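Local structure of dTDP-4-amino-4,6-dideoxyglucose formyltransferase (Mycobacterium tuberculosis CAS/NITR204, 5VYQ) at residues P103-Y108 / I142-C147; V125-H130 / D164-L169; H138-A143 / A184-T189; R219-T224 / V245-E250. The protein probably transfers a formyl group from a tetrahydrofolate carrier to the sugar amino group of dTDP-4-amino-4,6-dideoxyglucose. All coordinates share one frame; numbering follows the deposited sequence. Where two conformers were deposited one is given.

Interaction 1 of 4, residues P103-Y108 / I142-C147; sequences PGFNPY and IAQREC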
loop_
_atom_site.group_PDB
_atom_site.type_symbol
_atom_site.label_atom_id
_atom_site.label_comp_id
_atom_site.label_asym_id
_atom_site.label_seq_id
_atom_site.Cartn_x
_atom_site.Cartn_y
_atom_site.Cartn_z
ATOM N N PRO A 103 10.611 7.571 22.659
ATOM C CA PRO A 103 10.789 7.684 21.212
ATOM C C PRO A 103 9.924 8.802 20.589
ATOM O O PRO A 103 9.210 8.609 19.595
ATOM C CB PRO A 103 10.425 6.271 20.728
ATOM C CG PRO A 103 9.311 5.901 21.649
ATOM C CD PRO A 103 9.714 6.458 23.001
ATOM N N GLY A 104 10.064 9.994 21.164
ATOM C CA GLY A 104 9.524 11.226 20.609
ATOM C C GLY A 104 10.486 12.364 20.913
ATOM O O GLY A 104 11.451 12.166 21.691
ATOM N N PHE A 105 10.300 13.505 20.252
ATOM C CA PHE A 105 11.170 14.671 20.503
ATOM C C PHE A 105 10.394 15.648 21.408
ATOM O O PHE A 105 9.574 16.471 20.954
ATOM C CB PHE A 105 11.608 15.316 19.167
ATOM C CG PHE A 105 12.710 16.329 19.316
ATOM C CD1 PHE A 105 12.434 17.631 19.684
ATOM C CD2 PHE A 105 14.019 15.952 19.108
ATOM C CE1 PHE A 105 13.490 18.556 19.794
ATOM C CE2 PHE A 105 15.069 16.850 19.225
ATOM C CZ PHE A 105 14.795 18.166 19.563
ATOM N N ASN A 106 10.605 15.582 22.732
ATOM C CA ASN A 106 9.829 16.440 23.656
ATOM C C ASN A 106 10.125 17.918 23.392
ATOM O O ASN A 106 11.264 18.246 23.073
ATOM C CB ASN A 106 10.119 16.168 25.128
ATOM C CG ASN A 106 9.668 14.806 25.571
ATOM O OD1 ASN A 106 8.938 14.146 24.854
ATOM N ND2 ASN A 106 10.096 14.376 26.770
ATOM N N PRO A 107 9.107 18.756 23.492
ATOM C CA PRO A 107 7.784 18.467 24.014
ATOM C C PRO A 107 6.702 18.219 22.953
ATOM O O PRO A 107 5.521 18.375 23.259
ATOM C CB PRO A 107 7.432 19.765 24.755
ATOM C CG PRO A 107 8.032 20.803 23.847
ATOM C CD PRO A 107 9.321 20.205 23.334
ATOM N N TYR A 108 7.108 17.874 21.743
ATOM C CA TYR A 108 6.216 17.779 20.588
ATOM C C TYR A 108 5.651 16.362 20.525
ATOM O O TYR A 108 6.417 15.387 20.587
ATOM C CB TYR A 108 6.928 18.150 19.297
ATOM C CG TYR A 108 7.745 19.430 19.424
ATOM C CD1 TYR A 108 7.155 20.599 19.850
ATOM C CD2 TYR A 108 9.104 19.424 19.178
ATOM C CE1 TYR A 108 7.903 21.765 19.994
ATOM C CE2 TYR A 108 9.865 20.572 19.332
ATOM C CZ TYR A 108 9.244 21.726 19.742
ATOM O OH TYR A 108 10.018 22.843 19.901
ATOM N N ILE A 142 17.621 15.313 29.619
ATOM C CA ILE A 142 19.011 14.974 29.730
ATOM C C ILE A 142 19.682 15.044 28.365
ATOM O O ILE A 142 20.757 15.638 28.223
ATOM C CB ILE A 142 19.187 13.552 30.355
ATOM C CG1 ILE A 142 18.665 13.526 31.793
ATOM C CG2 ILE A 142 20.624 13.028 30.313
ATOM C CD1 ILE A 142 18.288 12.150 32.313
ATOM N N ALA A 143 19.069 14.406 27.375
ATOM C CA ALA A 143 19.584 14.428 26.010
ATOM C C ALA A 143 18.459 14.146 25.044
ATOM O O ALA A 143 17.461 13.534 25.417
ATOM C CB ALA A 143 20.668 13.389 25.817
ATOM N N GLN A 144 18.640 14.616 23.812
ATOM C CA GLN A 144 17.696 14.251 22.793
ATOM C C GLN A 144 18.319 14.436 21.431
ATOM O O GLN A 144 19.383 15.060 21.244
ATOM C CB GLN A 144 16.366 15.005 22.976
ATOM C CG GLN A 144 16.394 16.441 22.717
ATOM C CD GLN A 144 15.094 17.228 22.894
ATOM O OE1 GLN A 144 15.226 18.434 22.944
ATOM N NE2 GLN A 144 13.888 16.631 22.983
ATOM N N ARG A 145 17.639 13.846 20.470
ATOM C CA ARG A 145 18.128 13.824 19.110
ATOM C C ARG A 145 16.969 13.721 18.136
ATOM O O ARG A 145 16.080 12.880 18.285
ATOM C CB ARG A 145 19.115 12.697 18.852
ATOM C CG ARG A 145 19.766 12.700 17.471
ATOM C CD ARG A 145 21.024 11.824 17.451
ATOM N NE ARG A 145 21.949 12.360 18.449
ATOM C CZ ARG A 145 22.902 11.666 19.066
ATOM N NH1 ARG A 145 23.091 10.382 18.792
ATOM N NH2 ARG A 145 23.653 12.256 19.969
ATOM N N GLU A 146 17.028 14.576 17.126
ATOM C CA GLU A 146 16.032 14.570 16.053
ATOM C C GLU A 146 16.252 13.447 15.041
ATOM O O GLU A 146 17.376 13.036 14.741
ATOM C CB GLU A 146 15.985 15.973 15.396
ATOM C CG GLU A 146 14.849 16.126 14.372
ATOM C CD GLU A 146 14.720 17.488 13.710
ATOM O OE1 GLU A 146 15.477 18.423 14.096
ATOM O OE2 GLU A 146 13.860 17.544 12.793
ATOM N N CYS A 147 15.143 12.948 14.490
ATOM C CA CYS A 147 15.136 12.014 13.355
ATOM C C CYS A 147 14.419 12.726 12.222
ATOM O O CYS A 147 13.271 13.129 12.357
ATOM C CB CYS A 147 14.308 10.803 13.734
ATOM S SG CYS A 147 14.233 9.497 12.506
HETATM O O HOH W 1 12.999 20.243 23.092
#

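Interaction 2 of 4, residues V125-H130 / D164-L169; sequences VGVTIH and DIEREL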
loop_
_atom_site.group_PDB
_atom_site.type_symbol
_atom_site.label_atom_id
_atom_site.label_comp_id
_atom_site.label_asym_id
_atom_site.label_seq_id
_atom_site.Cartn_x
_atom_site.Cartn_y
_atom_site.Cartn_z
ATOM N N VAL A 125 10.281 14.845 15.321
ATOM C CA VAL A 125 10.287 13.601 16.061
ATOM C C VAL A 125 11.747 13.209 16.290
ATOM O O VAL A 125 12.698 13.746 15.705
ATOM C CB VAL A 125 9.470 12.493 15.336
ATOM C CG1 VAL A 125 10.259 11.928 14.164
ATOM C CG2 VAL A 125 9.025 11.403 16.330
ATOM N N GLY A 126 11.957 12.223 17.144
ATOM C CA GLY A 126 13.322 11.841 17.550
ATOM C C GLY A 126 13.201 11.066 18.851
ATOM O O GLY A 126 12.166 10.439 19.086
ATOM N N VAL A 127 14.237 11.124 19.675
ATOM C CA VAL A 127 14.278 10.383 20.927
ATOM C C VAL A 127 14.667 11.357 22.023
ATOM O O VAL A 127 15.536 12.203 21.797
ATOM C CB VAL A 127 15.309 9.255 20.834
ATOM C CG1 VAL A 127 15.438 8.541 22.166
ATOM C CG2 VAL A 127 14.994 8.240 19.764
ATOM N N THR A 128 14.029 11.225 23.188
ATOM C CA THR A 128 14.328 12.101 24.311
ATOM C C THR A 128 14.586 11.273 25.545
ATOM O O THR A 128 13.792 10.394 25.835
ATOM C CB THR A 128 13.175 13.081 24.590
ATOM O OG1 THR A 128 12.858 13.830 23.384
ATOM C CG2 THR A 128 13.515 14.010 25.703
ATOM N N ILE A 129 15.673 11.573 26.253
ATOM C CA ILE A 129 15.940 10.944 27.547
ATOM C C ILE A 129 15.717 12.077 28.570
ATOM O O ILE A 129 16.288 13.151 28.464
ATOM C CB ILE A 129 17.393 10.450 27.622
ATOM C CG1 ILE A 129 17.683 9.424 26.538
ATOM C CG2 ILE A 129 17.633 9.832 28.997
ATOM C CD1 ILE A 129 19.089 8.884 26.454
ATOM N N HIS A 130 14.871 11.821 29.557
ATOM C CA HIS A 130 14.410 12.822 30.504
ATOM C C HIS A 130 14.057 12.228 31.856
ATOM O O HIS A 130 13.651 11.063 31.940
ATOM C CB HIS A 130 13.219 13.604 29.945
ATOM C CG HIS A 130 11.964 12.794 29.817
ATOM N ND1 HIS A 130 11.022 12.735 30.810
ATOM C CD2 HIS A 130 11.482 12.046 28.803
ATOM C CE1 HIS A 130 10.027 11.944 30.437
ATOM N NE2 HIS A 130 10.271 11.560 29.203
ATOM N N ASP A 164 17.302 2.893 16.252
ATOM C CA ASP A 164 18.758 3.044 16.090
ATOM C C ASP A 164 19.231 4.276 16.862
ATOM O O ASP A 164 20.254 4.224 17.525
ATOM C CB ASP A 164 19.167 3.209 14.625
ATOM C CG ASP A 164 18.984 1.939 13.801
ATOM O OD1 ASP A 164 19.010 0.847 14.356
ATOM O OD2 ASP A 164 18.807 2.046 12.577
ATOM N N ILE A 165 18.492 5.369 16.790
ATOM C CA ILE A 165 18.825 6.594 17.519
ATOM C C ILE A 165 18.772 6.377 19.013
ATOM O O ILE A 165 19.608 6.890 19.766
ATOM C CB ILE A 165 17.965 7.794 17.079
ATOM C CG1 ILE A 165 18.296 8.115 15.621
ATOM C CG2 ILE A 165 18.122 8.934 18.046
ATOM C CD1 ILE A 165 17.347 9.116 14.980
ATOM N N GLU A 166 17.815 5.593 19.485
ATOM C CA GLU A 166 17.689 5.373 20.893
ATOM C C GLU A 166 18.919 4.645 21.396
ATOM O O GLU A 166 19.453 5.012 22.448
ATOM C CB GLU A 166 16.437 4.530 21.157
ATOM C CG GLU A 166 16.125 4.318 22.575
ATOM C CD GLU A 166 14.693 3.757 22.757
ATOM O OE1 GLU A 166 14.722 2.648 23.213
ATOM O OE2 GLU A 166 13.646 4.330 22.422
ATOM N N ARG A 167 19.358 3.641 20.640
ATOM C CA ARG A 167 20.528 2.871 21.043
ATOM C C ARG A 167 21.769 3.769 21.074
ATOM O O ARG A 167 22.534 3.740 22.054
ATOM C CB ARG A 167 20.726 1.691 20.103
ATOM C CG ARG A 167 22.105 1.020 20.228
ATOM C CD ARG A 167 22.207 -0.226 19.381
ATOM N NE ARG A 167 21.340 -1.273 19.929
ATOM C CZ ARG A 167 21.689 -2.092 20.933
ATOM N NH1 ARG A 167 20.792 -2.998 21.377
ATOM N NH2 ARG A 167 22.919 -1.999 21.500
ATOM N N GLU A 168 21.910 4.631 20.058
ATOM C CA GLU A 168 23.038 5.569 19.967
ATOM C C GLU A 168 23.066 6.504 21.182
ATOM O O GLU A 168 24.081 6.723 21.850
ATOM C CB GLU A 168 22.987 6.331 18.616
ATOM C CG GLU A 168 23.447 5.402 17.478
ATOM C CD GLU A 168 23.187 5.742 16.012
ATOM O OE1 GLU A 168 22.629 6.787 15.611
ATOM O OE2 GLU A 168 23.586 4.883 15.193
ATOM N N LEU A 169 21.926 7.105 21.477
ATOM C CA LEU A 169 21.849 8.105 22.503
ATOM C C LEU A 169 22.045 7.543 23.893
ATOM O O LEU A 169 22.721 8.117 24.757
ATOM C CB LEU A 169 20.495 8.797 22.336
ATOM C CG LEU A 169 20.368 10.183 22.886
ATOM C CD1 LEU A 169 21.348 11.134 22.196
ATOM C CD2 LEU A 169 18.905 10.617 22.731
#

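Interaction 3 of 4, residues H138-A143 / A184-T189; sequences HGPIIA and AKSPAT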
loop_
_atom_site.group_PDB
_atom_site.type_symbol
_atom_site.label_atom_id
_atom_site.label_comp_id
_atom_site.label_asym_id
_atom_site.label_seq_id
_atom_site.Cartn_x
_atom_site.Cartn_y
_atom_site.Cartn_z
ATOM N N HIS A 138 7.343 14.370 30.139
ATOM C CA HIS A 138 7.429 15.754 30.601
ATOM C C HIS A 138 8.585 15.778 31.561
ATOM O O HIS A 138 8.927 14.791 32.214
ATOM C CB HIS A 138 6.113 16.061 31.322
ATOM C CG HIS A 138 5.904 17.498 31.652
ATOM N ND1 HIS A 138 6.246 18.040 32.872
ATOM C CD2 HIS A 138 5.293 18.485 30.957
ATOM C CE1 HIS A 138 5.898 19.317 32.891
ATOM N NE2 HIS A 138 5.308 19.604 31.740
ATOM N N GLY A 139 9.197 16.909 31.754
ATOM C CA GLY A 139 10.298 16.812 32.727
ATOM C C GLY A 139 11.679 17.095 32.160
ATOM O O GLY A 139 11.857 17.202 30.947
ATOM N N PRO A 140 12.670 17.206 33.065
ATOM C CA PRO A 140 13.946 17.701 32.637
ATOM C C PRO A 140 14.636 16.828 31.611
ATOM O O PRO A 140 14.818 15.619 31.861
ATOM C CB PRO A 140 14.751 17.781 33.952
ATOM C CG PRO A 140 13.708 17.968 35.001
ATOM C CD PRO A 140 12.503 17.200 34.536
ATOM N N ILE A 141 15.010 17.425 30.477
ATOM C CA ILE A 141 15.707 16.729 29.426
ATOM C C ILE A 141 17.167 16.552 29.692
ATOM O O ILE A 141 17.913 17.508 29.888
ATOM C CB ILE A 141 15.430 17.379 28.042
ATOM C CG1 ILE A 141 13.925 17.320 27.778
ATOM C CG2 ILE A 141 16.228 16.680 26.958
ATOM C CD1 ILE A 141 13.481 18.095 26.568
ATOM N N ILE A 142 17.621 15.313 29.619
ATOM C CA ILE A 142 19.011 14.974 29.730
ATOM C C ILE A 142 19.682 15.044 28.365
ATOM O O ILE A 142 20.757 15.638 28.223
ATOM C CB ILE A 142 19.187 13.552 30.355
ATOM C CG1 ILE A 142 18.665 13.526 31.793
ATOM C CG2 ILE A 142 20.624 13.028 30.313
ATOM C CD1 ILE A 142 18.288 12.150 32.313
ATOM N N ALA A 143 19.069 14.406 27.375
ATOM C CA ALA A 143 19.584 14.428 26.010
ATOM C C ALA A 143 18.459 14.146 25.044
ATOM O O ALA A 143 17.461 13.534 25.417
ATOM C CB ALA A 143 20.668 13.389 25.817
ATOM N N ALA A 184 20.082 18.742 33.664
ATOM C CA ALA A 184 18.946 18.575 32.759
ATOM C C ALA A 184 18.153 19.850 32.752
ATOM O O ALA A 184 18.232 20.616 33.713
ATOM C CB ALA A 184 18.092 17.396 33.181
ATOM N N LYS A 185 17.463 20.097 31.645
ATOM C CA LYS A 185 16.683 21.302 31.449
ATOM C C LYS A 185 15.292 20.939 30.934
ATOM O O LYS A 185 15.163 20.186 29.972
ATOM C CB LYS A 185 17.407 22.213 30.463
ATOM C CG LYS A 185 17.012 23.673 30.678
ATOM C CD LYS A 185 17.560 24.593 29.594
ATOM C CE LYS A 185 16.547 24.796 28.474
ATOM N NZ LYS A 185 17.191 25.276 27.219
ATOM N N SER A 186 14.265 21.445 31.586
ATOM C CA SER A 186 12.897 21.292 31.093
ATOM C C SER A 186 12.668 22.058 29.801
ATOM O O SER A 186 13.289 23.085 29.623
ATOM C CB SER A 186 11.906 21.700 32.146
ATOM O OG SER A 186 11.979 20.702 33.147
ATOM N N PRO A 187 11.845 21.537 28.876
ATOM C CA PRO A 187 11.579 22.323 27.692
ATOM C C PRO A 187 10.890 23.605 28.061
ATOM O O PRO A 187 10.129 23.650 28.999
ATOM C CB PRO A 187 10.647 21.437 26.850
ATOM C CG PRO A 187 10.243 20.284 27.698
ATOM C CD PRO A 187 11.240 20.193 28.808
ATOM N N ALA A 188 11.138 24.648 27.287
ATOM C CA ALA A 188 10.520 25.952 27.542
ATOM C C ALA A 188 9.026 26.019 27.332
ATOM O O ALA A 188 8.370 26.896 27.905
ATOM C CB ALA A 188 11.164 26.999 26.648
ATOM N N THR A 189 8.475 25.119 26.522
ATOM C CA THR A 189 7.025 25.081 26.329
ATOM C C THR A 189 6.430 23.748 26.703
ATOM O O THR A 189 7.151 22.764 26.772
ATOM C CB THR A 189 6.624 25.425 24.883
ATOM O OG1 THR A 189 7.126 24.432 23.978
ATOM C CG2 THR A 189 7.231 26.773 24.506
#

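Interaction 4 of 4, residues R219-T224 / V245-E250; sequences RLRALT and VVLEPE. With EDO (1,2-ethanediol), chain F.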
loop_
_atom_site.group_PDB
_atom_site.type_symbol
_atom_site.label_atom_id
_atom_site.label_comp_id
_atom_site.label_asym_id
_atom_site.label_seq_id
_atom_site.Cartn_x
_atom_site.Cartn_y
_atom_site.Cartn_z
ATOM N N ARG A 219 -1.618 11.133 5.922
ATOM C CA ARG A 219 -2.420 10.260 6.783
ATOM C C ARG A 219 -2.149 8.785 6.599
ATOM O O ARG A 219 -2.012 8.044 7.587
ATOM C CB ARG A 219 -3.902 10.571 6.559
ATOM C CG ARG A 219 -4.930 9.809 7.380
ATOM C CD ARG A 219 -4.898 10.179 8.859
ATOM N NE ARG A 219 -6.184 9.824 9.445
ATOM C CZ ARG A 219 -7.322 10.481 9.259
ATOM N NH1 ARG A 219 -8.443 9.974 9.770
ATOM N NH2 ARG A 219 -7.343 11.646 8.611
ATOM N N LEU A 220 -2.160 8.318 5.358
ATOM C CA LEU A 220 -1.973 6.917 5.089
ATOM C C LEU A 220 -0.588 6.427 5.485
ATOM O O LEU A 220 -0.443 5.360 6.054
ATOM C CB LEU A 220 -2.162 6.581 3.629
ATOM C CG LEU A 220 -3.549 6.761 3.070
ATOM C CD1 LEU A 220 -3.493 6.273 1.628
ATOM C CD2 LEU A 220 -4.543 5.964 3.893
ATOM N N ARG A 221 0.446 7.214 5.184
ATOM C CA ARG A 221 1.789 6.729 5.508
ATOM C C ARG A 221 2.012 6.795 7.040
ATOM O O ARG A 221 2.768 6.009 7.611
ATOM C CB ARG A 221 2.836 7.546 4.716
ATOM C CG ARG A 221 3.133 8.956 5.162
ATOM C CD ARG A 221 3.831 9.724 4.048
ATOM N NE ARG A 221 4.162 11.116 4.363
ATOM C CZ ARG A 221 5.352 11.570 4.732
ATOM N NH1 ARG A 221 6.378 10.773 4.936
ATOM N NH2 ARG A 221 5.502 12.872 4.851
ATOM N N ALA A 222 1.415 7.794 7.693
ATOM C CA ALA A 222 1.464 7.847 9.145
ATOM C C ALA A 222 0.895 6.583 9.804
ATOM O O ALA A 222 1.359 6.182 10.890
ATOM C CB ALA A 222 0.776 9.092 9.669
ATOM N N LEU A 223 -0.119 5.980 9.160
ATOM C CA LEU A 223 -0.782 4.806 9.663
ATOM C C LEU A 223 -0.262 3.517 9.098
ATOM O O LEU A 223 -0.783 2.450 9.378
ATOM C CB LEU A 223 -2.301 4.915 9.412
ATOM C CG LEU A 223 -2.954 6.098 10.127
ATOM C CD1 LEU A 223 -4.376 6.417 9.660
ATOM C CD2 LEU A 223 -2.952 5.819 11.626
ATOM N N THR A 224 0.824 3.616 8.337
ATOM C CA THR A 224 1.468 2.496 7.766
ATOM C C THR A 224 2.666 2.103 8.599
ATOM O O THR A 224 3.617 2.858 8.783
ATOM C CB THR A 224 1.842 2.746 6.301
ATOM O OG1 THR A 224 0.640 2.899 5.515
ATOM C CG2 THR A 224 2.558 1.515 5.763
ATOM N N VAL A 245 -0.102 1.994 2.772
ATOM C CA VAL A 245 0.535 2.460 1.550
ATOM C C VAL A 245 1.963 1.932 1.456
ATOM O O VAL A 245 2.590 1.624 2.463
ATOM C CB VAL A 245 0.427 3.985 1.484
ATOM C CG1 VAL A 245 1.274 4.648 2.542
ATOM C CG2 VAL A 245 0.723 4.562 0.126
ATOM N N VAL A 246 2.436 1.805 0.225
ATOM C CA VAL A 246 3.809 1.424 -0.116
ATOM C C VAL A 246 4.397 2.583 -0.902
ATOM O O VAL A 246 3.914 2.951 -1.964
ATOM C CB VAL A 246 3.857 0.149 -0.951
ATOM C CG1 VAL A 246 5.287 -0.240 -1.275
ATOM C CG2 VAL A 246 3.157 -0.960 -0.171
ATOM N N LEU A 247 5.444 3.189 -0.348
ATOM C CA LEU A 247 6.101 4.323 -0.965
ATOM C C LEU A 247 7.538 3.924 -1.276
ATOM O O LEU A 247 8.235 3.435 -0.410
ATOM C CB LEU A 247 6.148 5.523 -0.019
ATOM C CG LEU A 247 4.780 6.007 0.472
ATOM C CD1 LEU A 247 4.870 7.089 1.525
ATOM C CD2 LEU A 247 3.966 6.497 -0.699
ATOM N N GLU A 248 7.993 4.210 -2.473
ATOM C CA GLU A 248 9.365 3.896 -2.865
ATOM C C GLU A 248 9.948 5.064 -3.611
ATOM O O GLU A 248 9.483 5.460 -4.692
ATOM C CB GLU A 248 9.341 2.619 -3.699
ATOM C CG GLU A 248 10.682 2.193 -4.285
ATOM C CD GLU A 248 10.564 1.291 -5.514
ATOM O OE1 GLU A 248 9.469 0.768 -5.797
ATOM O OE2 GLU A 248 11.559 1.120 -6.253
ATOM N N PRO A 249 11.042 5.634 -3.084
ATOM C CA PRO A 249 11.589 6.772 -3.802
ATOM C C PRO A 249 12.365 6.267 -5.014
ATOM O O PRO A 249 12.932 5.181 -4.956
ATOM C CB PRO A 249 12.542 7.401 -2.782
ATOM C CG PRO A 249 12.909 6.324 -1.848
ATOM C CD PRO A 249 11.757 5.358 -1.822
ATOM N N GLU A 250 12.395 7.055 -6.070
ATOM C CA GLU A 250 13.121 6.668 -7.288
ATOM C C GLU A 250 14.622 6.618 -6.951
ATOM O O GLU A 250 15.136 7.492 -6.252
ATOM C CB GLU A 250 12.806 7.656 -8.394
ATOM C CG GLU A 250 13.309 7.197 -9.756
ATOM C CD GLU A 250 12.868 8.107 -10.871
ATOM O OE1 GLU A 250 12.953 9.340 -10.693
ATOM O OE2 GLU A 250 12.385 7.560 -11.887
HETATM C C1 EDO F . 6.885 0.471 3.380
HETATM O O1 EDO F . 6.595 -0.330 2.226
HETATM C C2 EDO F . 5.954 1.674 3.392
HETATM O O2 EDO F . 6.317 2.556 2.330
#

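Interaction 1 of 4, residues P103-Y108 / I142-C147
F105 lies flat on the side-chain amide of Q144, an amide-on-ring stack that ties the loop after strand 97-102 to the outermost strand 141-147 of the mixed sheet in the formyltransferase fold. Ring and amide planes are 11° apart, although the two side chains run at roughly a right angle to each other. Q144 NE2 sits 3.6 Å above the F105 ring plane, over the centre, while Q144 OE1 reaches out to F105 CZ at 3.4 Å. Backbone fills one edge of the same ring: E146 N stands 3.7 Å from F105 CE2, and R145 O 3.8 Å from F105 CD2.

The polar part of the contact starts from the same amide. With CG tucked between backbone N and carbonyl carbon (chi1 69°) and the chain extended beyond it, Q144 reaches straight across to the loop. Its NE2 gives a nearly linear hydrogen bond (172°) to N106 O at 3.1 Å, directed at a carbonyl lone pair. NE2 also bonds to T128 OG1, which in turn meets G104 O and N106 N, so bonds as well as the stack fix the amide's rotation. The loop itself is shaped as a type VI turn: the peptide before P107 is cis, and Y108 N bonds to F105 O. It follows H102, a ligand of the bound lithium ion, which lies about 7 Å from the N106 side chain. A water closes the bridge, donating to N106 O at 2.6 Å and to Q144 OE1 at 2.9 Å.

Interaction 2 of 4, residues V125-H130 / D164-L169
Helix 155-179 packs on one face of the mixed sheet, and here V127 and I129 of strand 125-131 meet I165, E166 and L169 in a buried helix-on-sheet contact. The axes of segments 125-130 and 164-169 approach to 8.2 Å and run in similar directions, 32° apart. The two strand residues alternate with T128, whose side chain starts toward the other face of the sheet.

V127 is divided between two helix residues one turn apart. Its CG2 branch meets I165 CG2 at 3.6 Å, methyl against methyl, as the two side chains pass in opposite senses. Its CG1 branch, placed anti to the backbone N (chi1 176°), turns instead to L169 CD2 at 4.1 Å. The same L169 methyl comes within 3.8 Å of V127 O. Further along the strand, I129 CD1 settles against L169 CG at 4.0 Å, so that L169 spans both strand residues.

E166 contributes carbon at its base, with CB 4.2 Å from V127 CG2. Beyond that the chain runs on alongside V127 to its carboxylate, where OE2 is hydrogen-bonded to H83 NE2, and the side chain also touches P103 and V101. It lies about 7 Å from the bound dTDP-sugar, which brings this otherwise apolar layer close to the substrate pocket. I165 and L169 extend the packing to R145, and I165 also to C147, on the neighbouring strand 141-147. A helix laid over the strands in this way, through branched aliphatic side chains, is typical of the Rossmann-like core of formyltransferases.

Interaction 3 of 4, residues H138-A143 / A184-T189
K185 O receives the amide hydrogen of I141 at 2.8 Å from I141 N, the shorter of two backbone bonds that pair the chains here. The donor stands above the carbonyl plane, 62° out of it, and so is not aimed at a lone pair. In return K185 N bonds to I141 O at 3.2 Å. That oxygen has a second, weaker neighbour in A184 CA, a CA-H...O contact at 3.2 Å, while A184 CB lies close by.

The two bonds make a single antiparallel bridge, a hydrogen-bonded pair, which fastens the loop after helix 155-179 to the start of the outermost strand 141-147; the touching parts run 128° apart, and pairing stops there. Just beyond it the strand turns a corner in a classic beta bulge, with I142 and A143 both facing I129.

Apolar groups close up beside the bridge. P140 CB presses on A184 CB at 3.5 Å, tighter than normal van der Waals contact, and I142 CG1 reaches the same methyl at 4.2 Å. I141 sets its CG1 branch anti to the carbonyl carbon (chi1 -60°), which carries CD1 across the P187 ring to 3.8 Å from P187 CD. P187 rests in turn on P107, in the loop after strand 97-102. S186 OG hangs beside the P140 ring, 3.7 Å from P140 CG, and the G139 carbonyl oxygen faces P187 CD at 3.7 Å.

Interaction 4 of 4, residues R219-T224 / V245-E250
The hydroxyl of T224 works both ways: OG1 accepts from V245 N across the contact and donates to L220 O one turn back. The first bond is 3.0 Å from V245 N to T224 OG1 and nearly linear (171°). The second, 2.7 Å from T224 OG1 to L220 O, comes in 38° above the carbonyl plane. T224 thereby links the last turn of helix 213-222 to strand 240-249 in the C-terminal dimerization domain.

Carbon packing lies beside these bonds. With chi1 at 69°, V245 CG1 lies between its backbone N and carbonyl carbon, a position 3.7 Å from R221 CA and 3.5 Å from T224 OG1. L247 CD1 meets the aliphatic part of R221, 3.8 Å from R221 CD, while the guanidinium group runs on to N218 and the carbonyls of E150 and D153. L247 N bonds to O2 of an ethanediol, probably from the crystallisation liquor. Residues 245-249 also form an antiparallel ladder with a strand of the second subunit, and E248 makes a salt bridge to R229 of that subunit. With one donor and one acceptor at a buried OG1, the threonine rotation is fixed, and the L220 carbonyl and the V245 amide are both satisfied.

Interactions 1, 2 and 3 cluster in the formyltransferase domain, their centres 7 to 14 Å apart; interaction 2 alternates along the chain with both 1 and 3, and 3 begins on the stretch where 1 ends. Interactions 1 and 3 share I142 and A143 on strand 141-147 and touch through N106 and I141. Interaction 2 uses the adjacent strand 125-131, whose I129 N bonds to A143 O at 2.8 Å. Together they join the neighbouring strands 125-131 and 141-147 to helix 155-179 and to the loops near the folate and lithium. Interaction 4 comes last, 23 to 32 Å from the others between centres, in the separate C-terminal domain, where strand 240-249 continues the sheet into the second subunit.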